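ABC transporter (Thermotoga maritima, PDB 1JI0) binds ATP and probably hydrolyses it to power branched-chain amino acid transport, as the nucleotide-binding subunit of an ABC transporter. Local coordinates at residues D4-V9 / G189-L194; L27-P30 / I34-L37; T47-I52 / L193-N198; L161-P166 / E180-I185. All coordinates share one frame; numbering follows the deposited sequence.

Interaction 1 of 4, residues D4-V9 / G189-L194; sequences DIVLEV and GTTILL
Val6 and Thr191 bring their CA atoms to 7.8 Å, and Leu7 and Leu193 to 9.1 Å, spacings too wide for strand pairing, so the two segments meet through side chains alone. Two successive residues of the first segment, Val6 and Leu7, point toward 189-194. This departure from strand alternation fits a classic beta bulge, in which both face Val29 of the neighbouring strand, and the backbone of Val6 (phi/psi -66°/-33°) has left the extended conformation. Val6 and Thr191 meet tip to tip through their methyls, CG2 of Val6 lying 3.3 Å from CG2 of Thr191, closer than usual van der Waals distance. In Thr191, chi1 of -56° sets CG2 anti to the backbone N, which presents the methyl to the valine, while OG1 lies beside the backbone N and is hydrogen-bonded to Gly32 N; CG1 of Val6 also passes 3.9 Å from this OG1. Farther along, the branches of Leu7 and Leu193 cross at about a right angle, with Leu7 CD2 4.0 Å from Leu193 CD2. The contact joins strand 5-16 of the antiparallel sheet to strand 192-196 of the mixed sheet. Strand 25-30 borders it, Val29 touching both Val6 and Thr191, and Ile192 is turned the other way, onto Met163 of strand 160-164 and Ile182 of helix 172-187.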
# COMPACT_ATOMS: atom_id res chain seq x y z
N ASP A 4 -1.10 11.74 -14.92
CA ASP A 4 -0.30 12.33 -13.86
C ASP A 4 -0.94 11.91 -12.53
O ASP A 4 -0.32 11.98 -11.47
CB ASP A 4 -0.29 13.85 -13.98
CG ASP A 4 0.33 14.51 -12.78
OD1 ASP A 4 1.52 14.24 -12.50
OD2 ASP A 4 -0.36 15.31 -12.10
N ILE A 5 -2.21 11.50 -12.60
CA ILE A 5 -2.95 11.03 -11.42
C ILE A 5 -3.13 9.55 -11.69
O ILE A 5 -4.00 9.17 -12.48
CB ILE A 5 -4.34 11.71 -11.28
CG1 ILE A 5 -4.18 13.22 -11.03
CG2 ILE A 5 -5.14 11.08 -10.12
CD1 ILE A 5 -3.37 13.55 -9.76
N VAL A 6 -2.30 8.71 -11.08
CA VAL A 6 -2.39 7.27 -11.32
C VAL A 6 -3.69 6.66 -10.81
O VAL A 6 -4.22 5.72 -11.41
CB VAL A 6 -1.21 6.50 -10.70
CG1 VAL A 6 0.10 7.03 -11.25
CG2 VAL A 6 -1.24 6.62 -9.18
N LEU A 7 -4.22 7.19 -9.72
CA LEU A 7 -5.46 6.67 -9.17
C LEU A 7 -6.32 7.79 -8.63
O LEU A 7 -5.85 8.64 -7.86
CB LEU A 7 -5.17 5.68 -8.04
CG LEU A 7 -6.44 5.02 -7.48
CD1 LEU A 7 -6.86 3.86 -8.40
CD2 LEU A 7 -6.16 4.50 -6.08
N GLU A 8 -7.57 7.82 -9.06
CA GLU A 8 -8.51 8.81 -8.57
C GLU A 8 -9.80 8.13 -8.14
O GLU A 8 -10.39 7.35 -8.90
CB GLU A 8 -8.83 9.86 -9.63
CG GLU A 8 -9.74 10.97 -9.10
CD GLU A 8 -10.09 12.02 -10.13
OE1 GLU A 8 -9.68 11.87 -11.30
OE2 GLU A 8 -10.78 13.00 -9.76
N VAL A 9 -10.22 8.40 -6.91
CA VAL A 9 -11.45 7.83 -6.38
C VAL A 9 -12.43 8.99 -6.33
O VAL A 9 -12.10 10.04 -5.78
CB VAL A 9 -11.23 7.25 -4.95
CG1 VAL A 9 -12.55 6.76 -4.37
CG2 VAL A 9 -10.23 6.11 -4.99
N GLY A 189 10.80 5.85 -8.14
CA GLY A 189 9.71 6.23 -9.02
C GLY A 189 8.35 5.60 -8.78
O GLY A 189 7.34 6.06 -9.31
N THR A 190 8.31 4.57 -7.96
CA THR A 190 7.06 3.87 -7.68
C THR A 190 6.01 4.70 -6.93
O THR A 190 6.30 5.29 -5.89
CB THR A 190 7.36 2.58 -6.89
OG1 THR A 190 8.33 1.81 -7.61
CG2 THR A 190 6.12 1.75 -6.72
N THR A 191 4.80 4.73 -7.46
CA THR A 191 3.69 5.46 -6.85
C THR A 191 3.12 4.55 -5.78
O THR A 191 2.87 3.37 -6.03
CB THR A 191 2.61 5.77 -7.90
OG1 THR A 191 3.20 6.50 -8.98
CG2 THR A 191 1.49 6.60 -7.28
N ILE A 192 2.92 5.10 -4.59
CA ILE A 192 2.42 4.33 -3.46
C ILE A 192 1.19 4.89 -2.76
O ILE A 192 1.08 6.11 -2.57
CB ILE A 192 3.53 4.18 -2.38
CG1 ILE A 192 4.72 3.42 -2.96
CG2 ILE A 192 2.98 3.48 -1.13
CD1 ILE A 192 5.94 3.40 -2.06
N LEU A 193 0.27 4.01 -2.38
CA LEU A 193 -0.92 4.38 -1.61
C LEU A 193 -0.74 3.57 -0.32
O LEU A 193 -0.85 2.35 -0.32
CB LEU A 193 -2.24 4.01 -2.31
CG LEU A 193 -3.49 4.46 -1.53
CD1 LEU A 193 -3.32 5.87 -1.03
CD2 LEU A 193 -4.73 4.41 -2.39
N LEU A 194 -0.45 4.28 0.76
CA LEU A 194 -0.18 3.68 2.05
C LEU A 194 -1.28 3.91 3.08
O LEU A 194 -1.61 5.05 3.39
CB LEU A 194 1.15 4.25 2.58
CG LEU A 194 1.67 3.90 3.97
CD1 LEU A 194 2.12 2.44 4.00
CD2 LEU A 194 2.83 4.82 4.32

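Interaction 2 of 4, residues L27-P30 / I34-L37; sequences LKVP and IVTL
Val35 points toward strand 27-30 and fits one methyl, CG2, against three consecutive residues of it. The side chains of Val29 and Val35 cross obliquely, Val29 CG1 resting 3.9 Å from Val35 CG2. The ring of Pro30 lies at about a right angle to the valine and offers its CD, 3.8 Å from the same CG2. From the backbone side comes the carbonyl oxygen of Lys28, also 3.8 Å from Val35 CG2, a plain van der Waals approach. A chi1 of 169° in Val35 carries CG1 anti to the backbone N and turns CG2, anti to the carbonyl carbon, onto 28-30, CG1 staying more distant. The axes of segments 27-30 and 34-37 come within 6.9 Å at an angle of 154°, nearly antiparallel, yet the strands belong to different sheets: strand 25-30 pairs with 5-16 in the antiparallel sheet, and strand 34-38 sits inside the mixed sheet, where Val35 makes backbone hydrogen bonds with Ile192 and Leu194. In the ABC ATPase fold the short connection between these strands carries the chain from the antiparallel beta subdomain into the nucleotide-binding core. At the other end of the contact Leu27 and Leu37 each point toward the opposite strand, Leu27 CD2 reaching only to 4.4 Å from Leu37 CD1, with Tyr210 of strand 208-213 touching both leucines and Val35. Leu37 leads on towards the P-loop, and its side chain lies about 4 Å from that of Lys45, a residue that binds ATP.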
# COMPACT_ATOMS: atom_id res chain seq x y z
N LEU A 27 -10.28 10.83 -3.49
CA LEU A 27 -8.84 10.72 -3.27
C LEU A 27 -8.12 10.75 -4.60
O LEU A 27 -8.66 10.31 -5.61
CB LEU A 27 -8.46 9.38 -2.64
CG LEU A 27 -9.10 8.74 -1.43
CD1 LEU A 27 -8.68 7.26 -1.40
CD2 LEU A 27 -8.68 9.45 -0.16
N LYS A 28 -6.88 11.23 -4.59
CA LYS A 28 -6.05 11.25 -5.79
C LYS A 28 -4.66 10.82 -5.37
O LYS A 28 -4.18 11.22 -4.32
CB LYS A 28 -6.01 12.64 -6.41
CG LYS A 28 -7.32 13.07 -7.04
CD LYS A 28 -7.15 14.36 -7.83
CE LYS A 28 -8.48 14.87 -8.34
NZ LYS A 28 -8.32 16.18 -9.02
N VAL A 29 -4.03 9.97 -6.18
CA VAL A 29 -2.67 9.52 -5.89
C VAL A 29 -1.84 9.91 -7.12
O VAL A 29 -1.88 9.23 -8.14
CB VAL A 29 -2.62 7.98 -5.70
CG1 VAL A 29 -1.23 7.56 -5.25
CG2 VAL A 29 -3.67 7.55 -4.65
N PRO A 30 -1.11 11.04 -7.03
CA PRO A 30 -0.28 11.52 -8.14
C PRO A 30 0.91 10.62 -8.44
O PRO A 30 1.48 10.00 -7.54
CB PRO A 30 0.17 12.92 -7.67
CG PRO A 30 -0.91 13.32 -6.66
CD PRO A 30 -1.13 12.01 -5.93
N ILE A 34 3.91 9.41 -2.66
CA ILE A 34 3.48 8.47 -1.64
C ILE A 34 2.30 9.18 -1.01
O ILE A 34 2.44 10.28 -0.47
CB ILE A 34 4.55 8.25 -0.55
CG1 ILE A 34 5.70 7.40 -1.09
CG2 ILE A 34 3.89 7.57 0.67
CD1 ILE A 34 6.92 7.37 -0.15
N VAL A 35 1.12 8.58 -1.12
CA VAL A 35 -0.08 9.16 -0.53
C VAL A 35 -0.51 8.23 0.59
O VAL A 35 -0.48 7.02 0.44
CB VAL A 35 -1.22 9.28 -1.56
CG1 VAL A 35 -2.53 9.62 -0.84
CG2 VAL A 35 -0.89 10.36 -2.57
N THR A 36 -0.90 8.79 1.73
CA THR A 36 -1.32 7.95 2.82
C THR A 36 -2.74 8.24 3.29
O THR A 36 -3.21 9.38 3.28
CB THR A 36 -0.34 8.04 4.01
OG1 THR A 36 -0.71 7.07 5.00
CG2 THR A 36 -0.38 9.44 4.64
N LEU A 37 -3.42 7.16 3.66
CA LEU A 37 -4.77 7.24 4.17
C LEU A 37 -4.61 6.77 5.61
O LEU A 37 -4.17 5.65 5.85
CB LEU A 37 -5.67 6.30 3.37
CG LEU A 37 -7.14 6.15 3.71
CD1 LEU A 37 -7.85 7.50 3.64
CD2 LEU A 37 -7.75 5.15 2.72

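Interaction 3 of 4, residues T47-I52 / L193-N198; sequences TTLSAI and LLVEQN. With ATP (adenosine-5'-triphosphate), chain B.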
# COMPACT_ATOMS: atom_id res chain seq x y z
N THR A 47 -11.19 -1.32 3.68
CA THR A 47 -12.33 -1.37 2.78
C THR A 47 -12.01 -0.52 1.55
O THR A 47 -12.29 -0.93 0.42
CB THR A 47 -13.61 -0.86 3.47
OG1 THR A 47 -13.91 -1.71 4.58
CG2 THR A 47 -14.80 -0.89 2.50
N THR A 48 -11.41 0.65 1.76
CA THR A 48 -11.07 1.52 0.65
C THR A 48 -10.14 0.81 -0.32
O THR A 48 -10.38 0.81 -1.53
CB THR A 48 -10.40 2.82 1.13
OG1 THR A 48 -11.34 3.55 1.94
CG2 THR A 48 -9.98 3.69 -0.05
N LEU A 49 -9.09 0.18 0.20
CA LEU A 49 -8.14 -0.54 -0.64
C LEU A 49 -8.80 -1.74 -1.32
O LEU A 49 -8.48 -2.07 -2.47
CB LEU A 49 -6.94 -1.04 0.17
CG LEU A 49 -6.02 -0.04 0.87
CD1 LEU A 49 -4.85 -0.80 1.48
CD2 LEU A 49 -5.49 0.98 -0.12
N SER A 50 -9.69 -2.41 -0.60
CA SER A 50 -10.39 -3.57 -1.13
C SER A 50 -11.27 -3.15 -2.30
O SER A 50 -11.31 -3.82 -3.32
CB SER A 50 -11.25 -4.24 -0.05
OG SER A 50 -10.43 -4.88 0.91
N ALA A 51 -11.98 -2.03 -2.14
CA ALA A 51 -12.84 -1.53 -3.19
C ALA A 51 -11.99 -1.26 -4.43
O ALA A 51 -12.29 -1.72 -5.53
CB ALA A 51 -13.55 -0.27 -2.74
N ILE A 52 -10.89 -0.52 -4.24
CA ILE A 52 -9.99 -0.20 -5.34
C ILE A 52 -9.52 -1.46 -6.05
O ILE A 52 -9.45 -1.49 -7.28
CB ILE A 52 -8.76 0.60 -4.84
CG1 ILE A 52 -9.18 1.99 -4.36
CG2 ILE A 52 -7.73 0.72 -5.96
CD1 ILE A 52 -8.10 2.74 -3.59
N LEU A 193 0.27 4.01 -2.38
CA LEU A 193 -0.92 4.38 -1.61
C LEU A 193 -0.74 3.57 -0.32
O LEU A 193 -0.85 2.35 -0.32
CB LEU A 193 -2.24 4.01 -2.31
CG LEU A 193 -3.49 4.46 -1.53
CD1 LEU A 193 -3.32 5.87 -1.03
CD2 LEU A 193 -4.73 4.41 -2.39
N LEU A 194 -0.45 4.28 0.76
CA LEU A 194 -0.18 3.68 2.05
C LEU A 194 -1.28 3.91 3.08
O LEU A 194 -1.61 5.05 3.39
CB LEU A 194 1.15 4.25 2.58
CG LEU A 194 1.67 3.90 3.97
CD1 LEU A 194 2.12 2.44 4.00
CD2 LEU A 194 2.83 4.82 4.32
N VAL A 195 -1.84 2.82 3.59
CA VAL A 195 -2.87 2.89 4.61
C VAL A 195 -2.18 2.52 5.92
O VAL A 195 -1.51 1.49 6.01
CB VAL A 195 -4.01 1.90 4.34
CG1 VAL A 195 -4.88 1.76 5.57
CG2 VAL A 195 -4.86 2.38 3.16
N GLU A 196 -2.32 3.36 6.94
CA GLU A 196 -1.66 3.11 8.22
C GLU A 196 -2.42 3.59 9.44
O GLU A 196 -3.22 4.52 9.38
CB GLU A 196 -0.27 3.76 8.23
CG GLU A 196 0.87 2.82 7.85
CD GLU A 196 1.12 1.76 8.91
OE1 GLU A 196 0.48 1.81 9.97
OE2 GLU A 196 1.97 0.87 8.68
N GLN A 197 -2.16 2.92 10.54
CA GLN A 197 -2.75 3.27 11.82
C GLN A 197 -1.67 4.12 12.49
O GLN A 197 -1.97 5.01 13.28
CB GLN A 197 -3.04 2.01 12.63
CG GLN A 197 -3.51 2.26 14.05
CD GLN A 197 -4.32 1.11 14.60
OE1 GLN A 197 -3.97 -0.06 14.41
NE2 GLN A 197 -5.41 1.43 15.30
N ASN A 198 -0.42 3.84 12.14
CA ASN A 198 0.72 4.58 12.67
C ASN A 198 0.80 5.85 11.84
O ASN A 198 1.57 5.94 10.89
CB ASN A 198 2.00 3.75 12.52
CG ASN A 198 3.19 4.36 13.26
OD1 ASN A 198 4.13 3.65 13.64
ND2 ASN A 198 3.16 5.67 13.47
PG ATP B . -7.82 -2.57 9.03
O1G ATP B . -7.15 -3.04 10.26
O2G ATP B . -6.97 -1.75 8.14
O3G ATP B . -8.66 -3.63 8.37
PB ATP B . -9.79 -0.40 8.77
O1B ATP B . -9.97 0.82 9.61
O2B ATP B . -9.24 -0.24 7.43
O3B ATP B . -8.86 -1.46 9.59
PA ATP B . -12.17 -1.75 7.71
O1A ATP B . -11.57 -2.94 7.08
O2A ATP B . -12.77 -0.72 6.83
O3A ATP B . -11.15 -1.13 8.78
O5' ATP B . -13.25 -2.25 8.73
C5' ATP B . -13.99 -1.33 9.54
C4' ATP B . -15.40 -1.20 9.08
O4' ATP B . -16.05 -2.48 9.30
C3' ATP B . -16.18 -0.22 9.92
O3' ATP B . -16.91 0.68 9.05
C2' ATP B . -17.07 -1.09 10.76
O2' ATP B . -18.31 -0.48 11.12
C1' ATP B . -17.37 -2.24 9.79
N9 ATP B . -17.92 -3.51 10.39
C8 ATP B . -17.63 -4.82 10.04
N7 ATP B . -18.26 -5.74 10.72
C5 ATP B . -19.03 -4.99 11.60
C6 ATP B . -19.95 -5.37 12.62
N6 ATP B . -20.21 -6.64 12.87
N1 ATP B . -20.58 -4.39 13.34
C2 ATP B . -20.31 -3.11 13.07
N3 ATP B . -19.46 -2.61 12.14
C4 ATP B . -18.84 -3.63 11.42
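Glu196 OE1 is gripped by two backbone amides, Gln197 N at 2.9 Å and Asn198 N at 3.1 Å from it. Both donors come on the anti side of the carboxylate, from opposite faces of its plane; the Asn198 bond is nearly straight (166°), the Gln197 bond bent (137°). The other carboxylate oxygen is hydrogen-bonded to Ser167 OG, so the chain is held where strand 192-196 gives way to the next helix. Thr47 OG1 donates to the alpha-phosphate oxygen O2A of ATP at 2.7 Å. Both polar groups lie toward the ATP side, at the start of the helix and the end of the strand; beyond them the two meet through hydrocarbon. A chi1 of 166° in Val195 sets CG2 anti to the carbonyl carbon and against the fork of Leu49, 3.5 Å from its CG, the side chains meeting tip to tip. Leu193 CD2 then reaches Ile52 CD1 at 3.9 Å, the two side chains crossing at a slant. Cut back to alanine, Leu49 would lose that fork, which is likely to open a gap over Val195 CG2. The chemistry implies a division of labour: apolar packing seats the helix that follows the P-loop, while its threonine hydroxyl deals with the phosphate.

Interaction 4 of 4, residues L161-P166 / E180-I185; sequences LMMDEP and EVIQKI. With ATP (adenosine-5'-triphosphate), chain B.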
# COMPACT_ATOMS: atom_id res chain seq x y z
N LEU A 161 1.59 0.75 -6.09
CA LEU A 161 1.82 -0.17 -4.98
C LEU A 161 0.97 0.26 -3.79
O LEU A 161 1.14 1.37 -3.25
CB LEU A 161 3.30 -0.17 -4.59
CG LEU A 161 3.74 -0.98 -3.36
CD1 LEU A 161 3.43 -2.46 -3.56
CD2 LEU A 161 5.24 -0.80 -3.12
N MSE A 162 0.04 -0.60 -3.39
CA MSE A 162 -0.84 -0.32 -2.25
C MSE A 162 -0.39 -1.20 -1.09
O MSE A 162 -0.05 -2.37 -1.29
CB MSE A 162 -2.30 -0.61 -2.60
CG MSE A 162 -2.79 0.15 -3.83
SE MSE A 162 -4.70 0.17 -4.04
CE MSE A 162 -5.10 1.76 -3.06
N MSE A 163 -0.37 -0.64 0.11
CA MSE A 163 0.07 -1.37 1.29
C MSE A 163 -0.87 -1.10 2.46
O MSE A 163 -1.15 0.06 2.79
CB MSE A 163 1.50 -0.96 1.66
CG MSE A 163 2.49 -1.06 0.51
SE MSE A 163 4.30 -0.50 1.04
CE MSE A 163 4.58 0.88 -0.26
N ASP A 164 -1.36 -2.16 3.09
CA ASP A 164 -2.28 -2.03 4.21
C ASP A 164 -1.54 -2.32 5.51
O ASP A 164 -1.16 -3.46 5.79
CB ASP A 164 -3.47 -2.99 4.05
CG ASP A 164 -4.62 -2.66 4.99
OD1 ASP A 164 -4.49 -1.75 5.83
OD2 ASP A 164 -5.67 -3.33 4.90
N GLU A 165 -1.33 -1.26 6.30
CA GLU A 165 -0.65 -1.32 7.58
C GLU A 165 0.62 -2.15 7.55
O GLU A 165 0.74 -3.14 8.26
CB GLU A 165 -1.60 -1.84 8.65
CG GLU A 165 -2.94 -1.14 8.61
CD GLU A 165 -3.45 -0.82 9.98
OE1 GLU A 165 -2.65 -0.35 10.81
OE2 GLU A 165 -4.66 -1.04 10.23
N PRO A 166 1.60 -1.74 6.74
CA PRO A 166 2.90 -2.41 6.58
C PRO A 166 3.69 -2.54 7.88
O PRO A 166 4.53 -3.44 8.01
CB PRO A 166 3.64 -1.52 5.58
CG PRO A 166 2.54 -0.77 4.87
CD PRO A 166 1.56 -0.49 5.95
N GLU A 180 11.44 3.42 5.99
CA GLU A 180 12.61 3.84 5.24
C GLU A 180 12.63 3.12 3.89
O GLU A 180 12.96 3.72 2.87
CB GLU A 180 13.87 3.53 6.05
CG GLU A 180 15.13 3.39 5.25
CD GLU A 180 16.36 3.18 6.13
OE1 GLU A 180 16.27 2.37 7.09
OE2 GLU A 180 17.40 3.81 5.86
N VAL A 181 12.25 1.85 3.88
CA VAL A 181 12.22 1.09 2.63
C VAL A 181 11.13 1.64 1.70
O VAL A 181 11.30 1.72 0.48
CB VAL A 181 12.01 -0.43 2.91
CG1 VAL A 181 10.67 -0.91 2.38
CG2 VAL A 181 13.15 -1.22 2.26
N ILE A 182 10.01 2.03 2.29
CA ILE A 182 8.91 2.61 1.51
C ILE A 182 9.43 3.86 0.80
O ILE A 182 9.09 4.13 -0.35
CB ILE A 182 7.72 2.94 2.45
CG1 ILE A 182 7.01 1.63 2.83
CG2 ILE A 182 6.75 3.91 1.78
CD1 ILE A 182 5.95 1.76 3.92
N GLN A 183 10.28 4.62 1.48
CA GLN A 183 10.85 5.84 0.92
C GLN A 183 11.82 5.51 -0.23
O GLN A 183 11.81 6.16 -1.28
CB GLN A 183 11.57 6.62 2.02
CG GLN A 183 11.89 8.04 1.66
CD GLN A 183 12.31 8.84 2.87
OE1 GLN A 183 13.36 8.58 3.47
NE2 GLN A 183 11.49 9.82 3.25
N LYS A 184 12.65 4.50 -0.02
CA LYS A 184 13.61 4.06 -1.04
C LYS A 184 12.88 3.57 -2.29
O LYS A 184 13.33 3.80 -3.41
CB LYS A 184 14.48 2.94 -0.49
CG LYS A 184 15.30 3.33 0.72
CD LYS A 184 16.14 2.15 1.20
CE LYS A 184 17.01 2.54 2.39
NZ LYS A 184 17.91 1.41 2.78
N ILE A 185 11.76 2.88 -2.09
CA ILE A 185 10.98 2.36 -3.21
C ILE A 185 10.44 3.54 -4.01
O ILE A 185 10.53 3.56 -5.24
CB ILE A 185 9.80 1.49 -2.71
CG1 ILE A 185 10.35 0.21 -2.08
CG2 ILE A 185 8.84 1.17 -3.86
CD1 ILE A 185 9.32 -0.61 -1.37
PG ATP B . -7.82 -2.57 9.03
O1G ATP B . -7.15 -3.04 10.26
O2G ATP B . -6.97 -1.75 8.14
O3G ATP B . -8.66 -3.63 8.37
PB ATP B . -9.79 -0.40 8.77
O1B ATP B . -9.97 0.82 9.61
O2B ATP B . -9.24 -0.24 7.43
O3B ATP B . -8.86 -1.46 9.59
PA ATP B . -12.17 -1.75 7.71
O1A ATP B . -11.57 -2.94 7.08
O2A ATP B . -12.77 -0.72 6.83
O3A ATP B . -11.15 -1.13 8.78
O5' ATP B . -13.25 -2.25 8.73
C5' ATP B . -13.99 -1.33 9.54
C4' ATP B . -15.40 -1.20 9.08
O4' ATP B . -16.05 -2.48 9.30
C3' ATP B . -16.18 -0.22 9.92
O3' ATP B . -16.91 0.68 9.05
C2' ATP B . -17.07 -1.09 10.76
O2' ATP B . -18.31 -0.48 11.12
C1' ATP B . -17.37 -2.24 9.79
N9 ATP B . -17.92 -3.51 10.39
C8 ATP B . -17.63 -4.82 10.04
N7 ATP B . -18.26 -5.74 10.72
C5 ATP B . -19.03 -4.99 11.60
C6 ATP B . -19.95 -5.37 12.62
N6 ATP B . -20.21 -6.64 12.87
N1 ATP B . -20.58 -4.39 13.34
C2 ATP B . -20.31 -3.11 13.07
N3 ATP B . -19.46 -2.61 12.14
C4 ATP B . -18.84 -3.63 11.42
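Segments 161-166 and 180-185 keep their backbones well apart, with CA atoms 9.7 Å apart for Leu161 and Ile185 and 9.3 Å for Pro166 and Ile182, and side chains fill the interval. Met163, present as selenomethionine, and Ile182 reach toward each other tip to tip; a bend at chi3 (-123°) lays both SE and CE of Met163 against CG1 of Ile182, SE at 3.9 Å. Leu161 crosses Ile185 at about a right angle, its CD2 4.2 Å from Ile185 CG2, and Pro166 CB reaches Ile182 CD1 at 4.3 Å. This is the first half of a beta-alpha-beta unit, strand 160-164, helix 172-187, strand 192-196; the hydrophobic run ending in Asp164 matches the Walker B motif of ABC ATPases, with Glu165 just after the strand. Glu165 OE2 sits 3.2 Å from both O1G and O2G of ATP, with Glu88 OE2 close by, near approaches of like charges. Asp164 OD2 is hydrogen-bonded to Thr46 OG1. With a glutamine in its place, Glu165 would probably no longer supply the acidic group beside the gamma phosphate, in related ABC ATPases usually the catalytic glutamate. On the helix side, Ile185 also packs on Ile150 and Leu154 of helix 142-154.

In the fold
Interactions 1, 3 and 4 all involve strand 192-196 or its neighbour 160-164, and interaction 2 adds strand 34-38 of the same mixed sheet. Interactions 1 and 2, centres 6 Å apart, join the antiparallel sheet to this core, and Thr36 OG1 probably bonds Leu194 O at 2.7 Å between them. Leu7 CD2 of interaction 1 packs 3.6 Å from Ile52 CD1 of interaction 3, so helix 45-52 touches both sheets. Interactions 3 and 4 both touch ATP, the one at the alpha and the other at the gamma phosphate; a probable bond of 2.8 Å from Glu165 N to Val195 O ties them. In interaction 1 the side chain of Leu193 is about 12 Å from ATP.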